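Local coordinates for protein NADPH-ferredoxin reductase FprA (Mycobacterium tuberculosis, PDB 1LQT) that transfers electrons between NADPH and ferredoxin through a bound FAD and may supply electrons to cytochrome P450 systems, at residues 107-112 with 318-323; 112-117 with 273-278; 126-131 with 141-146. All coordinates share one frame; numbering follows the deposited sequence.

Interaction 1 (107-112 with 318-323). With ODP (4-oxo-nicotinamide-adenine dinucleotide phosphate), chain I; ACT (acetate ion), chain C.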
loop_
_atom_site.group_PDB
_atom_site.type_symbol
_atom_site.label_atom_id
_atom_site.label_comp_id
_atom_site.label_asym_id
_atom_site.label_seq_id
_atom_site.Cartn_x
_atom_site.Cartn_y
_atom_site.Cartn_z
ATOM N N GLN A 107 -3.557 0.162 6.806
ATOM C CA GLN A 107 -3.186 -1.232 7.056
ATOM C C GLN A 107 -4.266 -2.262 6.784
ATOM O O GLN A 107 -3.979 -3.453 6.826
ATOM C CB GLN A 107 -2.669 -1.371 8.480
ATOM C CG GLN A 107 -1.404 -0.600 8.777
ATOM C CD GLN A 107 -0.282 -0.931 7.822
ATOM O OE1 GLN A 107 0.046 -2.111 7.648
ATOM N NE2 GLN A 107 0.286 0.072 7.202
ATOM N N SER A 108 -5.475 -1.818 6.472
ATOM C CA SER A 108 -6.575 -2.726 6.202
ATOM C C SER A 108 -7.166 -2.409 4.834
ATOM O O SER A 108 -6.581 -1.728 4.021
ATOM C CB SER A 108 -7.594 -2.646 7.333
ATOM O OG SER A 108 -8.581 -3.645 7.226
ATOM N N ASP A 109 -8.345 -2.967 4.590
ATOM C CA ASP A 109 -8.987 -2.930 3.277
ATOM C C ASP A 109 -10.385 -2.347 3.355
ATOM O O ASP A 109 -11.095 -2.471 4.347
ATOM C CB ASP A 109 -9.137 -4.337 2.671
ATOM C CG ASP A 109 -10.032 -5.239 3.471
ATOM O OD1 ASP A 109 -11.180 -5.482 3.075
ATOM O OD2 ASP A 109 -9.582 -5.702 4.538
ATOM N N ARG A 110 -10.800 -1.754 2.248
ATOM C CA ARG A 110 -12.207 -1.424 2.030
ATOM C C ARG A 110 -12.951 -2.682 1.587
ATOM O O ARG A 110 -12.488 -3.481 0.765
ATOM C CB ARG A 110 -12.351 -0.349 0.985
ATOM C CG ARG A 110 -11.815 1.000 1.407
ATOM C CD ARG A 110 -12.173 2.120 0.475
ATOM N NE ARG A 110 -13.603 2.421 0.523
ATOM C CZ ARG A 110 -14.502 2.093 -0.396
ATOM N NH1 ARG A 110 -14.206 1.358 -1.439
ATOM N NH2 ARG A 110 -15.762 2.470 -0.215
ATOM N N MET A 111 -14.145 -2.819 2.119
ATOM C CA MET A 111 -15.047 -3.915 1.802
ATOM C C MET A 111 -16.080 -3.523 0.771
ATOM O O MET A 111 -16.387 -2.350 0.609
ATOM C CB MET A 111 -15.680 -4.455 3.079
ATOM C CG MET A 111 -14.652 -5.127 3.946
ATOM S SD MET A 111 -15.363 -5.744 5.479
ATOM C CE MET A 111 -16.606 -6.807 4.915
ATOM N N LEU A 112 -16.599 -4.546 0.092
ATOM C CA LEU A 112 -17.701 -4.370 -0.839
ATOM C C LEU A 112 -19.057 -4.267 -0.143
ATOM O O LEU A 112 -19.993 -3.688 -0.681
ATOM C CB LEU A 112 -17.755 -5.569 -1.786
ATOM C CG LEU A 112 -16.528 -5.775 -2.657
ATOM C CD1 LEU A 112 -16.601 -7.129 -3.320
ATOM C CD2 LEU A 112 -16.384 -4.688 -3.660
ATOM N N VAL A 318 -12.181 -14.384 -5.733
ATOM C CA VAL A 318 -12.594 -13.000 -5.907
ATOM C C VAL A 318 -11.651 -12.172 -5.033
ATOM O O VAL A 318 -11.575 -12.386 -3.826
ATOM C CB VAL A 318 -14.055 -12.770 -5.490
ATOM C CG1 VAL A 318 -14.385 -11.279 -5.559
ATOM C CG2 VAL A 318 -14.986 -13.549 -6.387
ATOM N N VAL A 319 -10.936 -11.258 -5.662
ATOM C CA VAL A 319 -10.072 -10.328 -4.961
ATOM C C VAL A 319 -10.666 -8.937 -5.122
ATOM O O VAL A 319 -10.789 -8.424 -6.220
ATOM C CB VAL A 319 -8.651 -10.314 -5.510
ATOM C CG1 VAL A 319 -7.774 -9.367 -4.691
ATOM C CG2 VAL A 319 -8.052 -11.713 -5.518
ATOM N N ARG A 320 -11.067 -8.339 -4.010
ATOM C CA ARG A 320 -11.562 -6.967 -4.037
ATOM C C ARG A 320 -10.374 -6.017 -3.946
ATOM O O ARG A 320 -9.643 -6.022 -2.964
ATOM C CB ARG A 320 -12.608 -6.692 -2.961
ATOM C CG ARG A 320 -12.125 -6.819 -1.522
ATOM C CD ARG A 320 -13.207 -6.527 -0.514
ATOM N NE ARG A 320 -12.740 -6.729 0.843
ATOM C CZ ARG A 320 -12.732 -7.894 1.455
ATOM N NH1 ARG A 320 -13.121 -9.023 0.874
ATOM N NH2 ARG A 320 -12.316 -7.955 2.708
ATOM N N SER A 321 -10.188 -5.213 -4.981
ATOM C CA SER A 321 -9.167 -4.168 -5.004
ATOM C C SER A 321 -9.869 -2.829 -5.063
ATOM O O SER A 321 -9.775 -2.088 -6.030
ATOM C CB SER A 321 -8.173 -4.394 -6.148
ATOM O OG SER A 321 -7.079 -3.514 -5.991
ATOM N N VAL A 322 -10.598 -2.548 -3.998
ATOM C CA VAL A 322 -11.439 -1.368 -3.937
ATOM C C VAL A 322 -10.910 -0.351 -2.955
ATOM O O VAL A 322 -11.647 0.508 -2.471
ATOM C CB VAL A 322 -12.926 -1.693 -3.780
ATOM C CG1 VAL A 322 -13.386 -2.536 -4.939
ATOM C CG2 VAL A 322 -13.251 -2.393 -2.453
ATOM N N GLY A 323 -9.621 -0.444 -2.682
ATOM C CA GLY A 323 -8.905 0.505 -1.848
ATOM C C GLY A 323 -8.418 -0.091 -0.561
ATOM O O GLY A 323 -9.030 -0.981 0.019
HETATM O O1X ODP I . -15.659 4.255 -9.092
HETATM P P2B ODP I . -14.361 4.459 -8.372
HETATM O O2X ODP I . -13.394 5.380 -9.087
HETATM O O3X ODP I . -14.542 4.865 -6.919
HETATM O O2B ODP I . -13.709 2.984 -8.389
HETATM C C2B ODP I . -12.662 2.598 -7.502
HETATM C C3B ODP I . -11.293 2.489 -8.133
HETATM O O3B ODP I . -11.394 1.927 -9.432
HETATM C C1B ODP I . -12.898 1.203 -7.049
HETATM N N9A ODP I . -13.963 0.990 -6.102
HETATM C C8A ODP I . -14.121 1.543 -4.856
HETATM N N7A ODP I . -15.185 1.067 -4.237
HETATM C C5A ODP I . -15.757 0.160 -5.098
HETATM C C4A ODP I . -14.995 0.122 -6.267
HETATM N N3A ODP I . -15.246 -0.674 -7.337
HETATM C C2A ODP I . -16.339 -1.445 -7.198
HETATM N N1A ODP I . -17.133 -1.482 -6.091
HETATM C C6A ODP I . -16.848 -0.676 -5.025
HETATM N N6A ODP I . -17.621 -0.802 -3.938
HETATM O O4B ODP I . -11.664 0.844 -6.456
HETATM C C4B ODP I . -10.618 1.468 -7.216
HETATM C C5B ODP I . -9.623 2.079 -6.274
HETATM O O5B ODP I . -8.525 2.520 -7.037
HETATM P PA ODP I . -7.417 3.442 -6.350
HETATM O O1A ODP I . -6.465 3.833 -7.387
HETATM O O2A ODP I . -8.039 4.508 -5.539
HETATM O O3 ODP I . -6.770 2.447 -5.282
HETATM P PN ODP I . -5.665 1.257 -5.406
HETATM O O1N ODP I . -5.818 0.518 -6.678
HETATM O O2N ODP I . -5.776 0.555 -4.110
HETATM O O5D ODP I . -4.304 2.045 -5.508
HETATM C C5D ODP I . -3.879 2.850 -4.377
HETATM C C4D ODP I . -2.853 3.851 -4.863
HETATM O O4D ODP I . -1.590 3.245 -5.111
HETATM C C1D ODP I . -1.167 3.563 -6.438
HETATM C C2D ODP I . -2.403 3.903 -7.158
HETATM O O2D ODP I . -2.229 4.498 -8.393
HETATM C C3D ODP I . -3.275 4.551 -6.149
HETATM O O3D ODP I . -2.948 5.925 -6.100
HETATM N N1N ODP I . -0.266 2.598 -6.962
HETATM C C2N ODP I . 0.604 3.016 -7.994
HETATM C C3N ODP I . 1.175 2.066 -8.775
HETATM C C7N ODP I . 2.064 2.643 -9.885
HETATM N N7N ODP I . 2.622 1.762 -10.674
HETATM O O7N ODP I . 2.170 3.887 -9.965
HETATM C C4N ODP I . 0.930 0.691 -8.650
HETATM O O99 ODP I . 1.412 -0.192 -9.422
HETATM C C5N ODP I . 0.002 0.288 -7.584
HETATM C C6N ODP I . -0.598 1.270 -6.765
HETATM C C ACT C . -17.612 -0.069 -1.107
HETATM O O ACT C . -17.759 1.069 -1.705
HETATM O OXT ACT C . -18.479 -0.476 -0.267
HETATM C CH3 ACT C . -16.429 -0.916 -1.381
HETATM O O HOH W 1 -10.321 -3.252 -1.049
#
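Arg320 leaves the end of strand 317-320 and runs alongside the 109-112 backbone to reach Asp109. Its CB sits 4.0 Å from Leu112 CG and just as near that residue's CD1. CG then passes Arg110 O, and CD comes closer to the same oxygen while packing against Met111 CA. With the chain fully extended from CG to NE, the guanidinium turns its NE/NH2 edge to Asp109 OD1, which it meets from well out of the carboxylate plane. NE and NH2 both grip this single oxygen: Arg320 NH2 to Asp109 OD1 is 2.7 Å and Arg320 NE to Asp109 OD1 is 3.0 Å. The two nitrogens lie on one face of the carboxylate, whose plane is turned 52° from the guanidinium. NE also makes a weak bond to Arg110 O.

This is the crossing between the two nucleotide-binding domains of the reductase, where strand 108-109 pairs antiparallel with 324-325. Just outside that pairing, Arg110 N donates nearly straight to Gly323 O at 2.9 Å (172°). A water links the two segments again, accepting from Val322 N and lying within hydrogen-bonding reach of Arg110 O and Gly323 O.

Arg110 itself belongs to the NADP site. Bent at chi3 (69°), its chain brings Arg110 NH1 within 2.9 Å of Val322 O. The same NH1 donates to N7A of the bound 4-oxo-NADP, while NH2 donates to an acetate oxygen. The Val322 carbonyl thus fixes the guanidinium beside the adenine. Val322 CG1 packs against that adenine at 3.4 Å from C4A, and its other methyl, CG2, faces Arg110 O.

Interaction 2 (112-117 with 273-278)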
loop_
_atom_site.group_PDB
_atom_site.type_symbol
_atom_site.label_atom_id
_atom_site.label_comp_id
_atom_site.label_asym_id
_atom_site.label_seq_id
_atom_site.Cartn_x
_atom_site.Cartn_y
_atom_site.Cartn_z
ATOM N N LEU A 112 -16.599 -4.546 0.092
ATOM C CA LEU A 112 -17.701 -4.370 -0.839
ATOM C C LEU A 112 -19.057 -4.267 -0.143
ATOM O O LEU A 112 -19.993 -3.688 -0.681
ATOM C CB LEU A 112 -17.755 -5.569 -1.786
ATOM C CG LEU A 112 -16.528 -5.775 -2.657
ATOM C CD1 LEU A 112 -16.601 -7.129 -3.320
ATOM C CD2 LEU A 112 -16.384 -4.688 -3.660
ATOM N N ASN A 113 -19.165 -4.906 1.013
ATOM C CA ASN A 113 -20.430 -4.998 1.734
ATOM C C ASN A 113 -21.533 -5.666 0.910
ATOM O O ASN A 113 -22.610 -5.125 0.721
ATOM C CB ASN A 113 -20.866 -3.649 2.271
ATOM C CG ASN A 113 -19.817 -3.019 3.121
ATOM O OD1 ASN A 113 -19.253 -3.659 4.015
ATOM N ND2 ASN A 113 -19.483 -1.785 2.801
ATOM N N ILE A 114 -21.235 -6.881 0.445
ATOM C CA ILE A 114 -22.193 -7.675 -0.310
ATOM C C ILE A 114 -22.254 -9.075 0.283
ATOM O O ILE A 114 -21.310 -9.535 0.917
ATOM C CB ILE A 114 -21.831 -7.724 -1.811
ATOM C CG1 ILE A 114 -20.517 -8.474 -2.082
ATOM C CG2 ILE A 114 -21.874 -6.368 -2.434
ATOM C CD1 ILE A 114 -20.217 -8.614 -3.538
ATOM N N PRO A 115 -23.370 -9.768 0.071
ATOM C CA PRO A 115 -23.498 -11.122 0.587
ATOM C C PRO A 115 -22.454 -12.026 -0.031
ATOM O O PRO A 115 -22.159 -11.926 -1.219
ATOM C CB PRO A 115 -24.922 -11.536 0.186
ATOM C CG PRO A 115 -25.639 -10.267 -0.065
ATOM C CD PRO A 115 -24.613 -9.298 -0.558
ATOM N N GLY A 116 -21.894 -12.905 0.789
ATOM C CA GLY A 116 -20.893 -13.847 0.357
ATOM C C GLY A 116 -19.471 -13.356 0.427
ATOM O O GLY A 116 -18.553 -14.113 0.144
ATOM N N GLU A 117 -19.264 -12.092 0.789
ATOM C CA GLU A 117 -17.935 -11.527 0.805
ATOM C C GLU A 117 -16.979 -12.249 1.757
ATOM O O GLU A 117 -15.782 -12.207 1.544
ATOM C CB GLU A 117 -18.037 -10.057 1.150
ATOM C CG GLU A 117 -16.735 -9.293 1.078
ATOM C CD GLU A 117 -16.926 -7.791 1.160
ATOM O OE1 GLU A 117 -17.987 -7.311 1.667
ATOM O OE2 GLU A 117 -15.993 -7.118 0.729
ATOM N N THR A 273 -19.856 -2.406 -14.328
ATOM C CA THR A 273 -20.280 -3.659 -13.735
ATOM C C THR A 273 -19.934 -3.636 -12.248
ATOM O O THR A 273 -18.815 -3.308 -11.893
ATOM C CB THR A 273 -19.597 -4.845 -14.431
ATOM O OG1 THR A 273 -19.873 -4.815 -15.815
ATOM C CG2 THR A 273 -20.103 -6.162 -13.901
ATOM N N SER A 274 -20.880 -4.064 -11.419
ATOM C CA SER A 274 -20.664 -4.174 -9.988
ATOM C C SER A 274 -20.894 -5.594 -9.517
ATOM O O SER A 274 -21.787 -6.286 -9.982
ATOM C CB SER A 274 -21.613 -3.254 -9.214
ATOM O OG SER A 274 -21.244 -1.911 -9.318
ATOM N N PRO A 275 -20.137 -6.022 -8.500
ATOM C CA PRO A 275 -20.415 -7.293 -7.845
ATOM C C PRO A 275 -21.610 -7.133 -6.919
ATOM O O PRO A 275 -21.645 -6.245 -6.078
ATOM C CB PRO A 275 -19.156 -7.580 -7.065
ATOM C CG PRO A 275 -18.629 -6.208 -6.695
ATOM C CD PRO A 275 -18.983 -5.336 -7.884
ATOM N N ILE A 276 -22.599 -8.000 -7.069
ATOM C CA ILE A 276 -23.815 -7.948 -6.280
ATOM C C ILE A 276 -23.819 -8.955 -5.142
ATOM O O ILE A 276 -24.256 -8.660 -4.031
ATOM C CB ILE A 276 -25.041 -8.183 -7.209
ATOM C CG1 ILE A 276 -25.057 -7.214 -8.393
ATOM C CG2 ILE A 276 -26.352 -8.124 -6.433
ATOM C CD1 ILE A 276 -25.160 -5.749 -8.007
ATOM N N GLU A 277 -23.343 -10.159 -5.412
ATOM C CA GLU A 277 -23.309 -11.221 -4.434
ATOM C C GLU A 277 -22.264 -12.221 -4.854
ATOM O O GLU A 277 -22.049 -12.433 -6.049
ATOM C CB GLU A 277 -24.681 -11.901 -4.362
ATOM C CG GLU A 277 -24.751 -13.048 -3.382
ATOM C CD GLU A 277 -26.142 -13.588 -3.133
ATOM O OE1 GLU A 277 -27.066 -13.154 -3.841
ATOM O OE2 GLU A 277 -26.285 -14.456 -2.231
ATOM N N ILE A 278 -21.619 -12.844 -3.883
ATOM C CA ILE A 278 -20.664 -13.908 -4.123
ATOM C C ILE A 278 -21.293 -15.176 -3.556
ATOM O O ILE A 278 -21.824 -15.161 -2.446
ATOM C CB ILE A 278 -19.343 -13.580 -3.427
ATOM C CG1 ILE A 278 -18.746 -12.303 -4.022
ATOM C CG2 ILE A 278 -18.357 -14.739 -3.540
ATOM C CD1 ILE A 278 -17.619 -11.696 -3.225
#
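Ile114 and Pro115 lie against the edge strand 273-279, and the apolar packing centres on the isoleucine. CG1 of Ile114 stands between its own backbone N and carbonyl carbon (chi1 66°), which sends CD1 in over the strand, 3.8 Å from Pro275 CB and 4.0 Å from Ile278 CG1. Leu112 extends this apolar patch by setting CD1 against Pro275 CG. Ile114 CB rests 3.4 Å from Ile276 O.

At the type II turn 114-117 the backbones meet directly. Ile278 N donates almost straight (176°) to Pro115 O at 2.9 Å, and Gly116 CA approaches Ile278 O at 3.2 Å in a CA-H...O contact.

The outer side is looser. Exposed Pro115 lies along the extended Glu277 chain, Pro115 CB 3.9 Å from Glu277 CG.

Within the loop itself, Glu117 turns its carboxylate back on its own segment: OE2 takes the Leu112 amide at 2.7 Å on the syn side, and OE1 receives weak bonds from the Asn113 and Ile114 amides. One strong and two weak bonds are consistent with this carboxylate holding the loop's shape from inside, while the grip on the strand rests on apolar packing and one backbone hydrogen bond.

Interaction 3 (126-131 with 141-146)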
loop_
_atom_site.group_PDB
_atom_site.type_symbol
_atom_site.label_atom_id
_atom_site.label_comp_id
_atom_site.label_asym_id
_atom_site.label_seq_id
_atom_site.Cartn_x
_atom_site.Cartn_y
_atom_site.Cartn_z
ATOM N N VAL A 126 -5.432 -6.124 -0.311
ATOM C CA VAL A 126 -4.499 -5.926 0.799
ATOM C C VAL A 126 -3.902 -7.279 1.241
ATOM O O VAL A 126 -2.701 -7.419 1.438
ATOM C CB VAL A 126 -5.196 -5.256 1.992
ATOM C CG1 VAL A 126 -4.230 -5.101 3.147
ATOM C CG2 VAL A 126 -5.739 -3.892 1.574
ATOM N N ASP A 127 -4.770 -8.256 1.452
ATOM C CA ASP A 127 -4.338 -9.541 1.950
ATOM C C ASP A 127 -3.607 -10.353 0.871
ATOM O O ASP A 127 -2.674 -11.065 1.197
ATOM C CB ASP A 127 -5.492 -10.352 2.514
ATOM C CG ASP A 127 -6.181 -9.674 3.655
ATOM O OD1 ASP A 127 -6.753 -8.556 3.467
ATOM O OD2 ASP A 127 -6.235 -10.216 4.777
ATOM N N PHE A 128 -4.029 -10.286 -0.387
ATOM C CA PHE A 128 -3.359 -11.010 -1.443
ATOM C C PHE A 128 -1.961 -10.477 -1.706
ATOM O O PHE A 128 -1.006 -11.241 -1.803
ATOM C CB PHE A 128 -4.219 -10.984 -2.714
ATOM C CG PHE A 128 -3.653 -11.830 -3.816
ATOM C CD1 PHE A 128 -3.559 -13.186 -3.685
ATOM C CD2 PHE A 128 -3.245 -11.257 -5.002
ATOM C CE1 PHE A 128 -3.027 -13.968 -4.704
ATOM C CE2 PHE A 128 -2.723 -12.051 -6.001
ATOM C CZ PHE A 128 -2.610 -13.375 -5.830
ATOM N N VAL A 129 -1.853 -9.164 -1.825
ATOM C CA VAL A 129 -0.594 -8.479 -1.994
ATOM C C VAL A 129 0.330 -8.740 -0.816
ATOM O O VAL A 129 1.518 -9.043 -0.972
ATOM C CB VAL A 129 -0.807 -6.969 -2.178
ATOM C CG1 VAL A 129 0.530 -6.230 -2.194
ATOM C CG2 VAL A 129 -1.610 -6.663 -3.450
ATOM N N GLY A 130 -0.191 -8.569 0.396
ATOM C CA GLY A 130 0.630 -8.843 1.553
ATOM C C GLY A 130 1.186 -10.258 1.514
ATOM O O GLY A 130 2.338 -10.504 1.842
ATOM N N TRP A 131 0.333 -11.200 1.130
ATOM C CA TRP A 131 0.758 -12.583 1.034
ATOM C C TRP A 131 1.836 -12.781 -0.039
ATOM O O TRP A 131 2.875 -13.377 0.239
ATOM C CB TRP A 131 -0.470 -13.463 0.788
ATOM C CG TRP A 131 -0.167 -14.896 0.560
ATOM C CD1 TRP A 131 0.167 -15.841 1.477
ATOM C CD2 TRP A 131 -0.208 -15.561 -0.689
ATOM N NE1 TRP A 131 0.331 -17.063 0.874
ATOM C CE2 TRP A 131 0.101 -16.912 -0.463
ATOM C CE3 TRP A 131 -0.513 -15.157 -1.976
ATOM C CZ2 TRP A 131 0.136 -17.853 -1.504
ATOM C CZ3 TRP A 131 -0.485 -16.078 -2.995
ATOM C CH2 TRP A 131 -0.158 -17.389 -2.753
ATOM N N VAL A 141 -2.615 -16.227 4.425
ATOM C CA VAL A 141 -3.756 -15.962 3.562
ATOM C C VAL A 141 -3.987 -17.170 2.656
ATOM O O VAL A 141 -5.103 -17.619 2.478
ATOM C CB VAL A 141 -3.567 -14.674 2.781
ATOM C CG1 VAL A 141 -4.680 -14.477 1.740
ATOM C CG2 VAL A 141 -3.538 -13.474 3.716
ATOM N N SER A 142 -2.917 -17.660 2.052
ATOM C CA SER A 142 -2.869 -18.952 1.379
ATOM C C SER A 142 -4.098 -19.238 0.518
ATOM O O SER A 142 -4.817 -20.208 0.723
ATOM C CB SER A 142 -2.688 -20.033 2.421
ATOM O OG SER A 142 -1.533 -19.771 3.196
ATOM N N PRO A 143 -4.334 -18.397 -0.470
ATOM C CA PRO A 143 -5.509 -18.581 -1.306
ATOM C C PRO A 143 -5.344 -19.798 -2.196
ATOM O O PRO A 143 -4.240 -20.149 -2.600
ATOM C CB PRO A 143 -5.523 -17.312 -2.140
ATOM C CG PRO A 143 -4.098 -16.963 -2.282
ATOM C CD PRO A 143 -3.496 -17.281 -0.948
ATOM N N ASP A 144 -6.464 -20.432 -2.501
ATOM C CA ASP A 144 -6.489 -21.508 -3.481
ATOM C C ASP A 144 -6.476 -20.879 -4.864
ATOM O O ASP A 144 -7.432 -20.189 -5.253
ATOM C CB ASP A 144 -7.739 -22.364 -3.258
ATOM C CG ASP A 144 -7.832 -23.558 -4.185
ATOM O OD1 ASP A 144 -7.065 -23.672 -5.151
ATOM O OD2 ASP A 144 -8.715 -24.414 -3.979
ATOM N N LEU A 145 -5.389 -21.093 -5.593
ATOM C CA LEU A 145 -5.190 -20.532 -6.909
ATOM C C LEU A 145 -5.347 -21.587 -7.996
ATOM O O LEU A 145 -4.875 -21.401 -9.108
ATOM C CB LEU A 145 -3.814 -19.872 -6.994
ATOM C CG LEU A 145 -3.593 -18.788 -5.951
ATOM C CD1 LEU A 145 -2.231 -18.135 -6.162
ATOM C CD2 LEU A 145 -4.693 -17.753 -5.984
ATOM N N SER A 146 -6.054 -22.671 -7.702
ATOM C CA SER A 146 -6.184 -23.787 -8.645
ATOM C C SER A 146 -7.369 -23.679 -9.593
ATOM O O SER A 146 -7.447 -24.441 -10.542
ATOM C CB SER A 146 -6.253 -25.125 -7.898
ATOM O OG SER A 146 -7.468 -25.275 -7.209
HETATM O O HOH W 2 0.846 -19.779 1.841
#
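The indole of Trp131 lies with one face on the backbone of Ser142 and the ring of Pro143. Pro143 CD stands 3.5 Å from the centroid of the six-membered ring and only 4° off its normal, a CH-pi contact squarely over the centre. Ser142 N lies above the same face but toward the rim, 3.5 Å from Trp131 NE1. At the indole edge, in its plane, lie Phe128 O and a water, which accepts from Trp131 NE1 at 2.9 Å. That water is also hydrogen-bonded to Ser142 OG at 2.7 Å, so the indole N-H is satisfied and linked to the loop. Leu145 CD1 comes obliquely to Trp131 CH2. The Phe128 ring is used differently: Pro143 CG meets it at the edge, in plane, 4.0 Å from CE1, so the proline is wedged between an indole face and a phenyl edge.

Both aromatic groups leave the helix with CG anti to the backbone N (chi1 175° for Trp131), and they project in the direction of the loop. Nearer the helix, Val141 fills the angle between Trp131 and Asp127; its CB packs on Trp131 CB, and CG2 sits 3.6 Å from Asp127 O. Further along, Asp144 closes an Asx turn, its OD1 accepting from both Ser146 N and Ser146 OG.

The loop 141-146 thus folds back on helix 125-132 just ahead of strand 149-153. Trp131 stacks with His181 and touches Ala182 and Ser185 of helix 180-186, Leu145 bridges to that helix and to helix 157-167, and Phe128 packs on Val162 and Leu166 of the latter.

Interactions 1 and 2 are neighbours, their centres about 12 Å apart; they share Leu112, and a long, weak ion pair between Arg320 and Glu117 connects them. The centre of interaction 3 is about 13 Å from that of interaction 1, which it meets where Val126 packs on Ser108 and Asp109, and about 19 Å from that of interaction 2, which it does not touch. Along the chain they are nested: interaction 3 falls inside the loop closed by interaction 2, and that inside the loop closed by interaction 1. Strands 122-124 and 317-320 are neighbours in the parallel six-stranded sheet of the NADP-binding domain. Interaction 1 lies at the bound nucleotide, interaction 2 joins the following loop to the three-stranded antiparallel sheet, and interaction 3 packs helix 125-132 against its own loop.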